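Local coordinates for protein putative NADH-flavin reductase (PDB 3H2S) that binds NADPH in a Rossmann-type fold and is probably an NAD(P)H-dependent oxidoreductase related to the NADH-flavin and biliverdin-B reductases, at residues Thr9-Gly13 / Ala161-Gly165; Val27-Arg32 / Val45-Lys50; His186-Met192 / Val211-Ala215. One frame throughout, in Å; residues are numbered along the deposited sequence.

In the fold
All three contacts belong to one Rossmann-type domain built on a largely parallel sheet. Contact 2 lies near one end of that sheet, where strand 26-31 pairs with the outermost strand 46-49; contact 3 lies toward the other end, on strand 209-214, their centres about 25 Å apart. Contact 1 sits between them, with its centre about 18 Å from that of contact 2 and 10 Å from that of contact 3. Along the chain, contact 2 is nested within the loop closed by contact 1, and contact 3 follows. Contacts 1 and 2 both hold NADPH, whereas contact 3 backs the 161-165 loop through backbone bonds such as that of Ala-161 with Ile-187.

Contact 1 of 3, residues Thr9-Gly13 / Ala161-Gly165; sequences TGRAG and AFPSG. With NDP (NADPH dihydro-nicotinamide-adenine-dinucleotide phosphate), chain C.
Arg-11 reaches across to the 161-165 loop and ties it to the start of helix 11-22. The main polar link is from Arg-11 NH2 to Phe-162 O, 2.6 Å at a nearly straight 165°. The donor lies on a lone pair in the carbonyl plane, and the oxygen sits at the edge of the guanidinium; NH1 adds a weak second bond to the same oxygen. The side chain bends at chi3 (61°), which turns the guanidinium so that Arg-11 NH1 also donates to O2N of the nicotinamide-side phosphate at 2.9 Å.

Backbone amides grip the diphosphate too. Arg-11 N donates to NADPH O2A over 2.7 Å, and Ala-12 N to O1N over 2.8 Å, each phosphate meeting one amide of the first helical turn. Gly-10, its N-cap, and Gly-13 belong to the GxxGxxG dinucleotide-binding loop of the Rossmann fold. A side chain on Gly-10 would run into C5B of the cofactor. At the adenosine end, Thr-9 OG1 accepts from the ribose O3B and makes a very short bond to O1X of the 2'-phosphate.

Apolar packing involves Phe-162, whose CZ lies 3.8 Å from Ala-12 CB. With CG anti to the backbone N (chi1 -165°), its ring turns toward the helix start, and the ring edge faces O4D of the nicotinamide ribose. Phe-162 also packs against Thr-189 and Met-192 of helix 189-201.

With a guanidinium bridging phosphate and loop carbonyl, and a helix N-terminus aimed at the diphosphate, the contact probably offsets the cofactor's negative charge while coupling its binding to the loop's position.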
loop_
_atom_site.group_PDB
_atom_site.type_symbol
_atom_site.label_atom_id
_atom_site.label_comp_id
_atom_site.label_asym_id
_atom_site.label_seq_id
_atom_site.Cartn_x
_atom_site.Cartn_y
_atom_site.Cartn_z
ATOM N N THR A 9 10.470 -19.699 -6.618
ATOM C CA THR A 9 10.678 -21.062 -6.100
ATOM C C THR A 9 9.394 -21.734 -5.613
ATOM O O THR A 9 9.387 -22.944 -5.328
ATOM C CB THR A 9 11.718 -21.081 -4.959
ATOM O OG1 THR A 9 11.312 -20.179 -3.921
ATOM C CG2 THR A 9 13.085 -20.672 -5.501
ATOM N N GLY A 10 8.300 -20.970 -5.601
ATOM C CA GLY A 10 7.009 -21.484 -5.133
ATOM C C GLY A 10 6.336 -22.399 -6.146
ATOM O O GLY A 10 6.864 -22.645 -7.235
ATOM N N ARG A 11 5.133 -22.845 -5.819
ATOM C CA ARG A 11 4.382 -23.747 -6.694
ATOM C C ARG A 11 3.963 -23.023 -7.977
ATOM O O ARG A 11 4.290 -23.479 -9.070
ATOM C CB ARG A 11 3.156 -24.307 -5.967
ATOM C CG ARG A 11 3.520 -25.049 -4.642
ATOM C CD ARG A 11 2.302 -25.289 -3.762
ATOM N NE ARG A 11 1.317 -26.118 -4.431
ATOM C CZ ARG A 11 0.146 -25.678 -4.892
ATOM N NH1 ARG A 11 -0.205 -24.409 -4.736
ATOM N NH2 ARG A 11 -0.681 -26.523 -5.483
ATOM N N ALA A 12 3.262 -21.899 -7.833
ATOM C CA ALA A 12 2.884 -21.063 -8.989
ATOM C C ALA A 12 4.122 -20.494 -9.679
ATOM O O ALA A 12 4.265 -20.580 -10.903
ATOM C CB ALA A 12 1.948 -19.941 -8.568
ATOM N N GLY A 13 5.051 -19.983 -8.874
ATOM C CA GLY A 13 6.258 -19.339 -9.397
ATOM C C GLY A 13 7.133 -20.209 -10.275
ATOM O O GLY A 13 7.580 -19.780 -11.343
ATOM N N ALA A 161 -9.699 -24.137 -6.004
ATOM C CA ALA A 161 -8.611 -25.095 -5.804
ATOM C C ALA A 161 -7.440 -24.790 -6.728
ATOM O O ALA A 161 -7.623 -24.631 -7.930
ATOM C CB ALA A 161 -9.104 -26.534 -6.008
ATOM N N PHE A 162 -6.231 -24.761 -6.167
ATOM C CA PHE A 162 -5.032 -24.402 -6.937
ATOM C C PHE A 162 -3.952 -25.511 -6.849
ATOM O O PHE A 162 -2.830 -25.277 -6.382
ATOM C CB PHE A 162 -4.494 -23.058 -6.416
ATOM C CG PHE A 162 -3.487 -22.397 -7.316
ATOM C CD1 PHE A 162 -3.277 -22.842 -8.614
ATOM C CD2 PHE A 162 -2.755 -21.305 -6.855
ATOM C CE1 PHE A 162 -2.372 -22.194 -9.444
ATOM C CE2 PHE A 162 -1.843 -20.661 -7.664
ATOM C CZ PHE A 162 -1.634 -21.120 -8.961
ATOM N N PRO A 163 -4.285 -26.720 -7.323
ATOM C CA PRO A 163 -3.380 -27.864 -7.221
ATOM C C PRO A 163 -2.169 -27.742 -8.155
ATOM O O PRO A 163 -2.229 -27.064 -9.186
ATOM C CB PRO A 163 -4.263 -29.039 -7.674
ATOM C CG PRO A 163 -5.277 -28.407 -8.571
ATOM C CD PRO A 163 -5.576 -27.094 -7.934
ATOM N N SER A 164 -1.090 -28.436 -7.817
ATOM C CA SER A 164 0.047 -28.544 -8.722
ATOM C C SER A 164 -0.328 -29.442 -9.885
ATOM O O SER A 164 -1.087 -30.390 -9.716
ATOM C CB SER A 164 1.254 -29.130 -7.988
ATOM O OG SER A 164 2.224 -29.584 -8.914
ATOM N N GLY A 165 0.065 -29.057 -11.094
ATOM C CA GLY A 165 -0.188 -29.910 -12.250
ATOM C C GLY A 165 0.278 -29.285 -13.549
ATOM O O GLY A 165 0.447 -28.076 -13.621
HETATM P PA NDP C . 4.042 -21.068 -2.401
HETATM O O1A NDP C . 3.619 -21.332 -0.927
HETATM O O2A NDP C . 4.439 -22.234 -3.241
HETATM O O5B NDP C . 5.366 -20.089 -2.004
HETATM C C5B NDP C . 5.266 -18.848 -2.749
HETATM C C4B NDP C . 6.655 -18.099 -2.742
HETATM O O4B NDP C . 6.674 -17.221 -1.635
HETATM C C3B NDP C . 7.868 -19.064 -2.519
HETATM O O3B NDP C . 8.749 -18.819 -3.571
HETATM C C2B NDP C . 8.453 -18.553 -1.139
HETATM O O2B NDP C . 9.820 -18.673 -0.955
HETATM C C1B NDP C . 8.000 -17.063 -1.225
HETATM N N9A NDP C . 7.962 -16.454 0.114
HETATM C C8A NDP C . 7.055 -16.831 1.138
HETATM N N7A NDP C . 7.199 -16.110 2.252
HETATM C C5A NDP C . 8.225 -15.194 1.940
HETATM C C6A NDP C . 8.783 -14.166 2.721
HETATM N N6A NDP C . 8.341 -14.004 4.000
HETATM N N1A NDP C . 9.954 -13.575 2.286
HETATM C C2A NDP C . 10.305 -13.801 0.985
HETATM N N3A NDP C . 9.719 -14.623 0.064
HETATM C C4A NDP C . 8.709 -15.380 0.615
HETATM O O3 NDP C . 2.675 -20.479 -2.924
HETATM P PN NDP C . 1.592 -20.737 -4.105
HETATM O O1N NDP C . 2.354 -20.887 -5.435
HETATM O O2N NDP C . 0.898 -21.994 -3.673
HETATM O O5D NDP C . 0.592 -19.459 -4.280
HETATM C C5D NDP C . 0.870 -18.393 -5.194
HETATM C C4D NDP C . -0.308 -17.406 -5.114
HETATM O O4D NDP C . -1.477 -18.192 -5.274
HETATM C C3D NDP C . -0.473 -16.580 -3.804
HETATM O O3D NDP C . -0.980 -15.328 -4.093
HETATM C C2D NDP C . -1.480 -17.490 -3.011
HETATM O O2D NDP C . -2.258 -16.735 -2.117
HETATM C C1D NDP C . -2.377 -17.927 -4.225
HETATM N N1N NDP C . -3.264 -19.029 -3.860
HETATM C C2N NDP C . -4.690 -18.725 -3.836
HETATM C C3N NDP C . -5.566 -19.819 -3.224
HETATM C C7N NDP C . -6.999 -19.663 -3.705
HETATM O O7N NDP C . -7.493 -18.548 -3.786
HETATM N N7N NDP C . -7.770 -20.802 -3.884
HETATM C C4N NDP C . -5.072 -21.251 -3.230
HETATM C C5N NDP C . -3.595 -21.402 -2.968
HETATM C C6N NDP C . -2.679 -20.270 -3.375
HETATM P P2B NDP C . 10.476 -20.110 -0.552
HETATM O O1X NDP C . 10.390 -21.071 -1.793
HETATM O O2X NDP C . 12.020 -19.851 -0.391
HETATM O O3X NDP C . 9.830 -20.715 0.647
#

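Contact 2 of 3, residues Val27-Arg32 / Val45-Lys50; sequences VLAVVR and VATLVK. With NDP (NADPH dihydro-nicotinamide-adenine-dinucleotide phosphate), chain C.
Ala-29 and Val-31 use their backbone N-H and C=O groups to join strand 27-31 to strand 46-49 in parallel register. Ala-29 N donates to Ala-46 O at 2.9 Å, and Leu-48 N returns a 2.8 Å bond to Ala-29 O. Val-31 N then binds Leu-48 O, while Lys-50 N closes the series on Val-31 O with a longer, more bent bond (138°). Where the strands begin, a water bridges Val-27 O and Ala-46 N.

Side chains pack on both faces. On one, Leu-28 swings its CD1 over the neighbouring strand to within 4.0 Å of Leu-48 CB. On the other, Val-31 CG2 meets Val-49 CG2 at 3.9 Å, and CG1 of Val-45 touches both Ala-29 CB and Val-27 CG1. Helix 34-40 lies over this second face, its Ala-37 touching Val-31 and Thr-47.

Just beyond the strand, Arg-32 extends fully from CG to NE (chi2 177°, chi3 -179°) to the cofactor. Arg-32 NE donates to O2X of the NADPH 2'-phosphate at 3.0 Å and Arg-32 NH2 to its O3X at 2.9 Å, the latter bond being straight. C5A of the adenine lies over one face of the Arg-32 guanidinium, offset toward its rim.

Strand 26-31, helix 34-40 and strand 46-49 form a beta-alpha-beta unit of the Rossmann fold, with Arg-32, just after strand 26-31, binding the 2'-phosphate, as in many NADPH-dependent members of this superfamily.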
loop_
_atom_site.group_PDB
_atom_site.type_symbol
_atom_site.label_atom_id
_atom_site.label_comp_id
_atom_site.label_asym_id
_atom_site.label_seq_id
_atom_site.Cartn_x
_atom_site.Cartn_y
_atom_site.Cartn_z
ATOM N N VAL A 27 14.366 -14.909 -17.882
ATOM C CA VAL A 27 13.785 -14.914 -16.544
ATOM C C VAL A 27 14.791 -14.436 -15.514
ATOM O O VAL A 27 15.958 -14.832 -15.543
ATOM C CB VAL A 27 13.272 -16.320 -16.156
ATOM C CG1 VAL A 27 12.840 -16.345 -14.689
ATOM C CG2 VAL A 27 12.095 -16.707 -17.077
ATOM N N LEU A 28 14.327 -13.582 -14.604
ATOM C CA LEU A 28 15.076 -13.274 -13.395
ATOM C C LEU A 28 14.265 -13.745 -12.195
ATOM O O LEU A 28 13.177 -13.231 -11.944
ATOM C CB LEU A 28 15.331 -11.772 -13.285
ATOM C CG LEU A 28 16.089 -11.355 -12.019
ATOM C CD1 LEU A 28 17.457 -12.024 -11.940
ATOM C CD2 LEU A 28 16.205 -9.857 -11.906
ATOM N N ALA A 29 14.758 -14.787 -11.527
ATOM C CA ALA A 29 14.065 -15.383 -10.379
ATOM C C ALA A 29 14.539 -14.713 -9.107
ATOM O O ALA A 29 15.722 -14.756 -8.782
ATOM C CB ALA A 29 14.360 -16.870 -10.306
ATOM N N VAL A 30 13.631 -14.003 -8.448
ATOM C CA VAL A 30 13.928 -13.389 -7.178
ATOM C C VAL A 30 13.651 -14.414 -6.084
ATOM O O VAL A 30 12.519 -14.873 -5.933
ATOM C CB VAL A 30 13.047 -12.144 -6.954
ATOM C CG1 VAL A 30 13.393 -11.465 -5.624
ATOM C CG2 VAL A 30 13.206 -11.184 -8.145
ATOM N N VAL A 31 14.679 -14.754 -5.317
ATOM C CA VAL A 31 14.600 -15.892 -4.405
ATOM C C VAL A 31 15.260 -15.567 -3.068
ATOM O O VAL A 31 15.988 -14.585 -2.951
ATOM C CB VAL A 31 15.285 -17.155 -5.017
ATOM C CG1 VAL A 31 14.656 -17.491 -6.379
ATOM C CG2 VAL A 31 16.797 -16.942 -5.163
ATOM N N ARG A 32 14.961 -16.368 -2.050
ATOM C CA ARG A 32 15.694 -16.283 -0.795
ATOM C C ARG A 32 16.515 -17.546 -0.569
ATOM O O ARG A 32 17.430 -17.559 0.245
ATOM C CB ARG A 32 14.743 -16.042 0.367
ATOM C CG ARG A 32 13.620 -17.055 0.454
ATOM C CD ARG A 32 12.753 -16.787 1.677
ATOM N NE ARG A 32 11.681 -17.767 1.772
ATOM C CZ ARG A 32 10.759 -17.779 2.722
ATOM N NH1 ARG A 32 10.804 -16.879 3.702
ATOM N NH2 ARG A 32 9.827 -18.723 2.715
ATOM N N VAL A 45 18.949 -20.675 -14.747
ATOM C CA VAL A 45 18.008 -19.576 -14.542
ATOM C C VAL A 45 18.654 -18.483 -13.698
ATOM O O VAL A 45 19.138 -18.749 -12.605
ATOM C CB VAL A 45 16.722 -20.078 -13.839
ATOM C CG1 VAL A 45 15.779 -18.914 -13.546
ATOM C CG2 VAL A 45 16.028 -21.114 -14.712
ATOM N N ALA A 46 18.659 -17.258 -14.205
ATOM C CA ALA A 46 19.316 -16.152 -13.516
ATOM C C ALA A 46 18.575 -15.810 -12.233
ATOM O O ALA A 46 17.358 -15.929 -12.160
ATOM C CB ALA A 46 19.421 -14.928 -14.422
ATOM N N THR A 47 19.323 -15.434 -11.211
ATOM C CA THR A 47 18.800 -15.388 -9.858
ATOM C C THR A 47 19.110 -14.007 -9.261
ATOM O O THR A 47 20.156 -13.414 -9.555
ATOM C CB THR A 47 19.459 -16.540 -9.042
ATOM O OG1 THR A 47 18.501 -17.565 -8.765
ATOM C CG2 THR A 47 20.121 -16.062 -7.812
ATOM N N LEU A 48 18.154 -13.436 -8.537
ATOM C CA LEU A 48 18.462 -12.336 -7.620
ATOM C C LEU A 48 18.063 -12.697 -6.190
ATOM O O LEU A 48 16.885 -12.944 -5.912
ATOM C CB LEU A 48 17.744 -11.057 -8.060
ATOM C CG LEU A 48 17.831 -9.892 -7.069
ATOM C CD1 LEU A 48 19.279 -9.372 -6.959
ATOM C CD2 LEU A 48 16.870 -8.785 -7.515
ATOM N N VAL A 49 19.059 -12.852 -5.320
ATOM C CA VAL A 49 18.808 -13.279 -3.942
ATOM C C VAL A 49 18.626 -12.054 -3.066
ATOM O O VAL A 49 19.604 -11.416 -2.655
ATOM C CB VAL A 49 19.962 -14.156 -3.366
ATOM C CG1 VAL A 49 19.633 -14.605 -1.939
ATOM C CG2 VAL A 49 20.206 -15.374 -4.239
ATOM N N LYS A 50 17.365 -11.690 -2.846
ATOM C CA LYS A 50 17.037 -10.458 -2.165
ATOM C C LYS A 50 15.631 -10.557 -1.595
ATOM O O LYS A 50 14.748 -11.177 -2.190
ATOM C CB LYS A 50 17.122 -9.281 -3.140
ATOM C CG LYS A 50 17.006 -7.922 -2.472
ATOM C CD LYS A 50 17.068 -6.812 -3.507
ATOM C CE LYS A 50 18.452 -6.265 -3.631
ATOM N NZ LYS A 50 18.448 -4.802 -3.960
HETATM P PA NDP C . 4.042 -21.068 -2.401
HETATM O O1A NDP C . 3.619 -21.332 -0.927
HETATM O O2A NDP C . 4.439 -22.234 -3.241
HETATM O O5B NDP C . 5.366 -20.089 -2.004
HETATM C C5B NDP C . 5.266 -18.848 -2.749
HETATM C C4B NDP C . 6.655 -18.099 -2.742
HETATM O O4B NDP C . 6.674 -17.221 -1.635
HETATM C C3B NDP C . 7.868 -19.064 -2.519
HETATM O O3B NDP C . 8.749 -18.819 -3.571
HETATM C C2B NDP C . 8.453 -18.553 -1.139
HETATM O O2B NDP C . 9.820 -18.673 -0.955
HETATM C C1B NDP C . 8.000 -17.063 -1.225
HETATM N N9A NDP C . 7.962 -16.454 0.114
HETATM C C8A NDP C . 7.055 -16.831 1.138
HETATM N N7A NDP C . 7.199 -16.110 2.252
HETATM C C5A NDP C . 8.225 -15.194 1.940
HETATM C C6A NDP C . 8.783 -14.166 2.721
HETATM N N6A NDP C . 8.341 -14.004 4.000
HETATM N N1A NDP C . 9.954 -13.575 2.286
HETATM C C2A NDP C . 10.305 -13.801 0.985
HETATM N N3A NDP C . 9.719 -14.623 0.064
HETATM C C4A NDP C . 8.709 -15.380 0.615
HETATM O O3 NDP C . 2.675 -20.479 -2.924
HETATM P PN NDP C . 1.592 -20.737 -4.105
HETATM O O1N NDP C . 2.354 -20.887 -5.435
HETATM O O2N NDP C . 0.898 -21.994 -3.673
HETATM O O5D NDP C . 0.592 -19.459 -4.280
HETATM C C5D NDP C . 0.870 -18.393 -5.194
HETATM C C4D NDP C . -0.308 -17.406 -5.114
HETATM O O4D NDP C . -1.477 -18.192 -5.274
HETATM C C3D NDP C . -0.473 -16.580 -3.804
HETATM O O3D NDP C . -0.980 -15.328 -4.093
HETATM C C2D NDP C . -1.480 -17.490 -3.011
HETATM O O2D NDP C . -2.258 -16.735 -2.117
HETATM C C1D NDP C . -2.377 -17.927 -4.225
HETATM N N1N NDP C . -3.264 -19.029 -3.860
HETATM C C2N NDP C . -4.690 -18.725 -3.836
HETATM C C3N NDP C . -5.566 -19.819 -3.224
HETATM C C7N NDP C . -6.999 -19.663 -3.705
HETATM O O7N NDP C . -7.493 -18.548 -3.786
HETATM N N7N NDP C . -7.770 -20.802 -3.884
HETATM C C4N NDP C . -5.072 -21.251 -3.230
HETATM C C5N NDP C . -3.595 -21.402 -2.968
HETATM C C6N NDP C . -2.679 -20.270 -3.375
HETATM P P2B NDP C . 10.476 -20.110 -0.552
HETATM O O1X NDP C . 10.390 -21.071 -1.793
HETATM O O2X NDP C . 12.020 -19.851 -0.391
HETATM O O3X NDP C . 9.830 -20.715 0.647
HETATM O O HOH W 1 17.435 -16.767 -16.595
#

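Contact 3 of 3, residues His186-Met192 / Val211-Ala215; sequences HITTGNM and VVRDA
His-186 CG lies between its backbone N and carbonyl carbon (chi1 49°), and Asp-214 CG beside its own N (chi1 -67°); these turns bring ring and carboxylate together. His-186 ND1 donates to Asp-214 OD2 at 2.8 Å, with OD2 at the ring edge and approached on its anti side. The two planes stand 57° apart.

Asp-214 OD1 takes two bonds: Thr-188 N arrives on the syn side at 2.9 Å, whereas Asn-191 ND2, at 2.8 Å, comes from above the carboxylate plane. Asp-214 N also donates to His-186 O. Asp-214, ending strand 209-214, thus ties it to the loop and N-terminus of helix 189-201. Thr-188 N-caps this helix, its OG1 accepting from Asn-191 N, while Asn-191 OD1 binds Thr-168 N.

Next to the polar group, Val-212 CG2 packs 3.9 Å from Ile-187 CD1 and 3.8 Å from CE of Met-192, a selenomethionine.

Replacing Asp-214 by an alanine would probably leave His-186 ND1, Thr-188 N and Asn-191 ND2 without their carboxylate partner and weaken the strand's hold on the helix start.

His-186 NE2 bonds to Asp-182, so both ring nitrogens face carboxylates, a setting that would probably favour a positively charged imidazole and help balance the charge of Asp-214.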
loop_
_atom_site.group_PDB
_atom_site.type_symbol
_atom_site.label_atom_id
_atom_site.label_comp_id
_atom_site.label_asym_id
_atom_site.label_seq_id
_atom_site.Cartn_x
_atom_site.Cartn_y
_atom_site.Cartn_z
ATOM N N HIS A 186 -11.319 -25.473 -10.074
ATOM C CA HIS A 186 -9.889 -25.707 -9.896
ATOM C C HIS A 186 -9.072 -25.202 -11.074
ATOM O O HIS A 186 -9.572 -25.106 -12.199
ATOM C CB HIS A 186 -9.598 -27.195 -9.643
ATOM C CG HIS A 186 -10.255 -28.117 -10.627
ATOM N ND1 HIS A 186 -9.759 -28.328 -11.893
ATOM C CD2 HIS A 186 -11.419 -28.809 -10.560
ATOM C CE1 HIS A 186 -10.536 -29.185 -12.531
ATOM N NE2 HIS A 186 -11.561 -29.478 -11.751
ATOM N N ILE A 187 -7.831 -24.824 -10.780
ATOM C CA ILE A 187 -6.859 -24.450 -11.792
ATOM C C ILE A 187 -5.497 -24.996 -11.366
ATOM O O ILE A 187 -5.129 -24.887 -10.201
ATOM C CB ILE A 187 -6.775 -22.909 -11.946
ATOM C CG1 ILE A 187 -5.729 -22.526 -13.003
ATOM C CG2 ILE A 187 -6.384 -22.262 -10.620
ATOM C CD1 ILE A 187 -6.268 -22.430 -14.404
ATOM N N THR A 188 -4.801 -25.663 -12.284
ATOM C CA THR A 188 -3.455 -26.147 -12.005
ATOM C C THR A 188 -2.420 -25.029 -12.056
ATOM O O THR A 188 -2.618 -24.002 -12.720
ATOM C CB THR A 188 -3.032 -27.292 -12.960
ATOM O OG1 THR A 188 -2.961 -26.795 -14.315
ATOM C CG2 THR A 188 -4.044 -28.440 -12.892
ATOM N N THR A 189 -1.296 -25.248 -11.378
ATOM C CA THR A 189 -0.168 -24.335 -11.490
ATOM C C THR A 189 0.268 -24.161 -12.950
ATOM O O THR A 189 0.633 -23.066 -13.365
ATOM C CB THR A 189 1.027 -24.798 -10.620
ATOM O OG1 THR A 189 1.322 -26.161 -10.909
ATOM C CG2 THR A 189 0.687 -24.686 -9.145
ATOM N N GLY A 190 0.209 -25.237 -13.737
ATOM C CA GLY A 190 0.570 -25.155 -15.153
ATOM C C GLY A 190 -0.356 -24.246 -15.946
ATOM O O GLY A 190 0.099 -23.410 -16.729
ATOM N N ASN A 191 -1.654 -24.364 -15.698
ATOM C CA ASN A 191 -2.650 -23.562 -16.418
ATOM C C ASN A 191 -2.698 -22.094 -15.994
ATOM O O ASN A 191 -2.785 -21.192 -16.845
ATOM C CB ASN A 191 -4.038 -24.202 -16.296
ATOM C CG ASN A 191 -4.259 -25.273 -17.329
ATOM O OD1 ASN A 191 -3.682 -25.211 -18.415
ATOM N ND2 ASN A 191 -4.977 -26.333 -16.954
HETATM N N MSE A 192 -2.459 -21.854 -14.707
HETATM C CA MSE A 192 -2.223 -20.499 -14.230
HETATM C C MSE A 192 -1.019 -19.889 -14.948
HETATM O O MSE A 192 -1.064 -18.726 -15.353
HETATM C CB MSE A 192 -2.015 -20.478 -12.702
HETATM C CG MSE A 192 -1.623 -19.110 -12.164
HETATM SE SE MSE A 192 -3.020 -17.743 -12.436
HETATM C CE MSE A 192 -4.291 -18.358 -11.088
ATOM N N VAL A 211 -10.435 -14.241 -13.589
ATOM C CA VAL A 211 -10.328 -15.493 -12.837
ATOM C C VAL A 211 -10.149 -16.589 -13.876
ATOM O O VAL A 211 -10.722 -16.508 -14.961
ATOM C CB VAL A 211 -11.605 -15.780 -12.023
ATOM C CG1 VAL A 211 -12.860 -15.676 -12.904
ATOM C CG2 VAL A 211 -11.534 -17.143 -11.346
ATOM N N VAL A 212 -9.413 -17.636 -13.525
ATOM C CA VAL A 212 -9.191 -18.729 -14.476
ATOM C C VAL A 212 -9.463 -20.095 -13.863
ATOM O O VAL A 212 -9.203 -20.308 -12.681
ATOM C CB VAL A 212 -7.770 -18.679 -15.082
ATOM C CG1 VAL A 212 -7.647 -17.483 -16.004
ATOM C CG2 VAL A 212 -6.715 -18.603 -13.991
ATOM N N ARG A 213 -10.007 -21.011 -14.664
ATOM C CA ARG A 213 -10.138 -22.402 -14.244
ATOM C C ARG A 213 -9.582 -23.330 -15.323
ATOM O O ARG A 213 -9.424 -22.925 -16.485
ATOM C CB ARG A 213 -11.605 -22.746 -13.962
ATOM C CG ARG A 213 -12.482 -22.817 -15.220
ATOM C CD ARG A 213 -13.826 -23.454 -14.895
ATOM N NE ARG A 213 -14.790 -23.340 -15.988
ATOM C CZ ARG A 213 -14.930 -24.232 -16.971
ATOM N NH1 ARG A 213 -14.079 -25.244 -17.093
ATOM N NH2 ARG A 213 -15.882 -24.066 -17.884
ATOM N N ASP A 214 -9.343 -24.585 -14.948
ATOM C CA ASP A 214 -8.959 -25.603 -15.914
ATOM C C ASP A 214 -10.096 -25.788 -16.910
ATOM O O ASP A 214 -11.264 -25.859 -16.519
ATOM C CB ASP A 214 -8.688 -26.940 -15.220
ATOM C CG ASP A 214 -7.465 -26.907 -14.329
ATOM O OD1 ASP A 214 -6.520 -26.132 -14.625
ATOM O OD2 ASP A 214 -7.425 -27.709 -13.364
ATOM N N ALA A 215 -9.740 -26.001 -18.172
ATOM C CA ALA A 215 -10.735 -26.314 -19.208
ATOM C C ALA A 215 -11.155 -27.771 -19.113
ATOM O O ALA A 215 -10.550 -28.554 -18.376
ATOM C CB ALA A 215 -10.183 -26.017 -20.591
#